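Local coordinates for globin domain-containing protein (Pseudomonas aeruginosa, PDB 1TU9), which belongs to the globin family, binds heme b, and is probably an oxygen-binding protein, although its physiological role is unknown, at residues 27-32 against 98-103. Numbering follows the deposited sequence. Where two conformers were deposited one is given.
Sequences YRHFLA and LLMAVA. With PPI (propanoic acid), chain C; HEM (protoporphyrin IX containing Fe), chain B.
In one of its two modelled conformers M100 lays its thioether over one face of the H29 imidazole, and this Met-aromatic contact carries most of the meeting between residues 27-32 and 98-103. SD sits 3.6 Å from the centroid of the H29 ring and only 8° off the ring normal, almost squarely above the ring centre. CE continues past it over the same face, its nearest ring atom being CE1 of H29 at 3.6 Å, in a CH-pi contact 30° off the normal. The M100 chain is extended beyond CG, and with CG anti to the backbone N (chi1 -157°) it crosses the H29 side chain at about a right angle; CB and CG pass beside CD2 and NE2. The backbones are close, with 7.7 Å between CA of H29 and CA of M100. A101 comes up obliquely to the ring, its N 4.0 Å from CD2 of H29, and packs on F22 of the same helix as H29. No hydrogen bond joins the two segments, but NE2 of H29 bonds OE1 of E104, one turn after M100 on helix 90-105, which fixes the turn of the ring. By topology this is the B/G helix packing of the globin fold. Helix 22-32 also faces the heme pocket, where OH of Y27 is modelled as hydrogen-bonded to O2 of propanoic acid at a doubtfully short 2.3 Å. O1 of that ligand binds the heme iron at 1.9 Å opposite the axial H79, while CZ of F30 lies 3.7 Å from the heme methyl CMC. Near the surface, then, an apolar sulfur-over-imidazole contact, in this conformer, adds to the helix packing; the bond from E104 holds the ring and would probably favour its protonated form.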
loop_
_atom_site.group_PDB
_atom_site.type_symbol
_atom_site.label_atom_id
_atom_site.label_comp_id
_atom_site.label_asym_id
_atom_site.label_seq_id
_atom_site.Cartn_x
_atom_site.Cartn_y
_atom_site.Cartn_z
ATOM N N TYR A 27 -1.598 8.370 -5.190
ATOM C CA TYR A 27 -2.370 7.951 -6.363
ATOM C C TYR A 27 -1.870 8.590 -7.641
ATOM O O TYR A 27 -1.884 7.946 -8.679
ATOM C CB TYR A 27 -3.897 8.133 -6.183
ATOM C CG TYR A 27 -4.477 6.974 -5.409
ATOM C CD1 TYR A 27 -4.833 7.116 -4.073
ATOM C CD2 TYR A 27 -4.595 5.714 -5.984
ATOM C CE1 TYR A 27 -5.311 6.047 -3.344
ATOM C CE2 TYR A 27 -5.076 4.638 -5.253
ATOM C CZ TYR A 27 -5.431 4.816 -3.929
ATOM O OH TYR A 27 -5.887 3.763 -3.176
ATOM N N ARG A 28 -1.382 9.826 -7.580
ATOM C CA ARG A 28 -0.810 10.428 -8.769
ATOM C C ARG A 28 0.365 9.571 -9.261
ATOM O O ARG A 28 0.482 9.269 -10.441
ATOM C CB ARG A 28 -0.373 11.871 -8.511
ATOM C CG ARG A 28 0.287 12.528 -9.700
ATOM C CD ARG A 28 0.472 14.019 -9.542
ATOM N NE ARG A 28 1.098 14.399 -8.276
ATOM C CZ ARG A 28 2.405 14.444 -8.055
ATOM N NH1 ARG A 28 3.265 14.075 -8.989
ATOM N NH2 ARG A 28 2.860 14.859 -6.889
ATOM N N HIS A 29 1.239 9.177 -8.340
ATOM C CA HIS A 29 2.394 8.377 -8.734
ATOM C C HIS A 29 1.976 6.981 -9.223
ATOM O O HIS A 29 2.511 6.463 -10.195
ATOM C CB HIS A 29 3.362 8.192 -7.575
ATOM C CG HIS A 29 3.878 9.466 -6.997
ATOM N ND1 HIS A 29 4.272 10.540 -7.761
ATOM C CD2 HIS A 29 4.124 9.811 -5.714
ATOM C CE1 HIS A 29 4.721 11.500 -6.966
ATOM N NE2 HIS A 29 4.630 11.087 -5.720
ATOM N N PHE A 30 1.036 6.376 -8.513
ATOM C CA PHE A 30 0.590 5.021 -8.817
ATOM C C PHE A 30 -0.092 4.976 -10.195
ATOM O O PHE A 30 0.242 4.141 -11.037
ATOM C CB PHE A 30 -0.345 4.566 -7.695
ATOM C CG PHE A 30 -0.754 3.102 -7.750
ATOM C CD1 PHE A 30 0.102 2.102 -8.183
ATOM C CD2 PHE A 30 -1.993 2.735 -7.277
ATOM C CE1 PHE A 30 -0.307 0.754 -8.182
ATOM C CE2 PHE A 30 -2.392 1.402 -7.261
ATOM C CZ PHE A 30 -1.536 0.423 -7.706
ATOM N N LEU A 31 -1.017 5.891 -10.434
ATOM C CA LEU A 31 -1.691 5.963 -11.731
ATOM C C LEU A 31 -0.700 6.231 -12.861
ATOM O O LEU A 31 -0.824 5.666 -13.947
ATOM C CB LEU A 31 -2.757 7.056 -11.727
ATOM C CG LEU A 31 -3.953 6.816 -10.827
ATOM C CD1 LEU A 31 -4.754 8.101 -10.613
ATOM C CD2 LEU A 31 -4.787 5.765 -11.441
ATOM N N ALA A 32 0.291 7.086 -12.612
ATOM C CA ALA A 32 1.257 7.454 -13.645
ATOM C C ALA A 32 2.156 6.289 -14.032
ATOM O O ALA A 32 2.724 6.282 -15.125
ATOM C CB ALA A 32 2.098 8.617 -13.172
ATOM N N LEU A 98 4.208 4.272 -3.191
ATOM C CA LEU A 98 4.166 4.520 -1.760
ATOM C C LEU A 98 5.481 5.082 -1.254
ATOM O O LEU A 98 5.499 6.077 -0.521
ATOM C CB LEU A 98 3.790 3.245 -1.003
ATOM C CG LEU A 98 3.714 3.379 0.524
ATOM C CD1 LEU A 98 2.709 4.421 0.971
ATOM C CD2 LEU A 98 3.374 2.025 1.137
ATOM N N LEU A 99 6.583 4.473 -1.646
ATOM C CA LEU A 99 7.883 4.949 -1.212
ATOM C C LEU A 99 8.169 6.369 -1.687
ATOM O O LEU A 99 8.769 7.161 -0.954
ATOM C CB LEU A 99 8.978 3.974 -1.641
ATOM C CG LEU A 99 9.242 2.853 -0.633
ATOM C CD1 LEU A 99 9.941 3.440 0.579
ATOM C CD2 LEU A 99 8.002 2.086 -0.164
ATOM N N MET A 100 7.726 6.704 -2.892
ATOM C CA MET A 100 7.884 8.063 -3.394
ATOM C C MET A 100 7.058 9.048 -2.558
ATOM O O MET A 100 7.553 10.111 -2.186
ATOM C CB MET A 100 7.483 8.124 -4.864
ATOM C CG MET A 100 8.085 9.274 -5.611
ATOM S SD MET A 100 7.636 9.190 -7.347
ATOM C CE MET A 100 8.132 10.802 -7.843
ATOM N N ALA A 101 5.814 8.688 -2.250
ATOM C CA ALA A 101 4.950 9.537 -1.421
ATOM C C ALA A 101 5.507 9.713 0.001
ATOM O O ALA A 101 5.470 10.809 0.549
ATOM C CB ALA A 101 3.550 8.983 -1.383
ATOM N N VAL A 102 6.082 8.655 0.557
ATOM C CA VAL A 102 6.710 8.721 1.866
ATOM C C VAL A 102 7.907 9.677 1.822
ATOM O O VAL A 102 8.060 10.532 2.684
ATOM C CB VAL A 102 7.152 7.322 2.360
ATOM C CG1 VAL A 102 8.029 7.435 3.595
ATOM C CG2 VAL A 102 5.960 6.463 2.679
ATOM N N ALA A 103 8.749 9.560 0.803
ATOM C CA ALA A 103 9.907 10.450 0.677
ATOM C C ALA A 103 9.479 11.922 0.571
ATOM O O ALA A 103 10.183 12.825 1.053
ATOM C CB ALA A 103 10.751 10.049 -0.518
HETATM C C1 PPI C . -6.072 0.475 -4.004
HETATM C C2 PPI C . -4.605 0.260 -4.002
HETATM C C3 PPI C . -3.985 1.591 -4.087
HETATM O O1 PPI C . -6.847 -0.427 -3.980
HETATM O O2 PPI C . -6.558 1.726 -4.066
HETATM C CHA HEM B . -9.946 -1.813 -3.821
HETATM C CHB HEM B . -6.250 -1.981 -0.546
HETATM C CHC HEM B . -3.276 -3.095 -4.073
HETATM C CHD HEM B . -6.631 -2.043 -7.374
HETATM C C1A HEM B . -9.203 -1.850 -2.636
HETATM C C2A HEM B . -9.737 -1.752 -1.284
HETATM C C3A HEM B . -8.742 -1.784 -0.396
HETATM C C4A HEM B . -7.499 -1.909 -1.118
HETATM C CMA HEM B . -8.891 -1.710 1.141
HETATM C CAA HEM B . -11.227 -1.643 -0.944
HETATM C CBA HEM B . -11.693 -2.966 -0.319
HETATM C CGA HEM B . -11.201 -4.192 -1.063
HETATM O O1A HEM B . -11.640 -4.417 -2.215
HETATM O O2A HEM B . -10.375 -4.971 -0.511
HETATM C C1B HEM B . -5.100 -2.328 -1.188
HETATM C C2B HEM B . -3.776 -2.556 -0.627
HETATM C C3B HEM B . -2.945 -2.877 -1.614
HETATM C C4B HEM B . -3.752 -2.839 -2.835
HETATM C CMB HEM B . -3.410 -2.420 0.870
HETATM C CAB HEM B . -1.425 -3.186 -1.523
HETATM C CBB HEM B . -0.897 -3.925 -0.542
HETATM C C1C HEM B . -3.922 -2.825 -5.254
HETATM C C2C HEM B . -3.255 -2.797 -6.515
HETATM C C3C HEM B . -4.154 -2.478 -7.438
HETATM C C4C HEM B . -5.428 -2.319 -6.779
HETATM C CMC HEM B . -1.763 -3.087 -6.697
HETATM C CAC HEM B . -3.849 -2.358 -8.936
HETATM C CBC HEM B . -4.487 -1.506 -9.724
HETATM C C1D HEM B . -7.836 -1.912 -6.753
HETATM C C2D HEM B . -9.053 -1.637 -7.447
HETATM C C3D HEM B . -10.110 -1.551 -6.376
HETATM C C4D HEM B . -9.426 -1.775 -5.113
HETATM C CMD HEM B . -9.233 -1.462 -8.958
HETATM C CAD HEM B . -11.582 -1.228 -6.662
HETATM C CBD HEM B . -11.709 0.277 -6.955
HETATM C CGD HEM B . -13.127 0.643 -7.353
HETATM O O1D HEM B . -13.557 0.246 -8.467
HETATM O O2D HEM B . -13.843 1.320 -6.564
HETATM N NA HEM B . -7.837 -1.941 -2.470
HETATM N NB HEM B . -5.057 -2.521 -2.548
HETATM N NC HEM B . -5.254 -2.526 -5.426
HETATM N ND HEM B . -8.085 -1.991 -5.398
HETATM FE FE HEM B . -6.682 -2.285 -3.953
#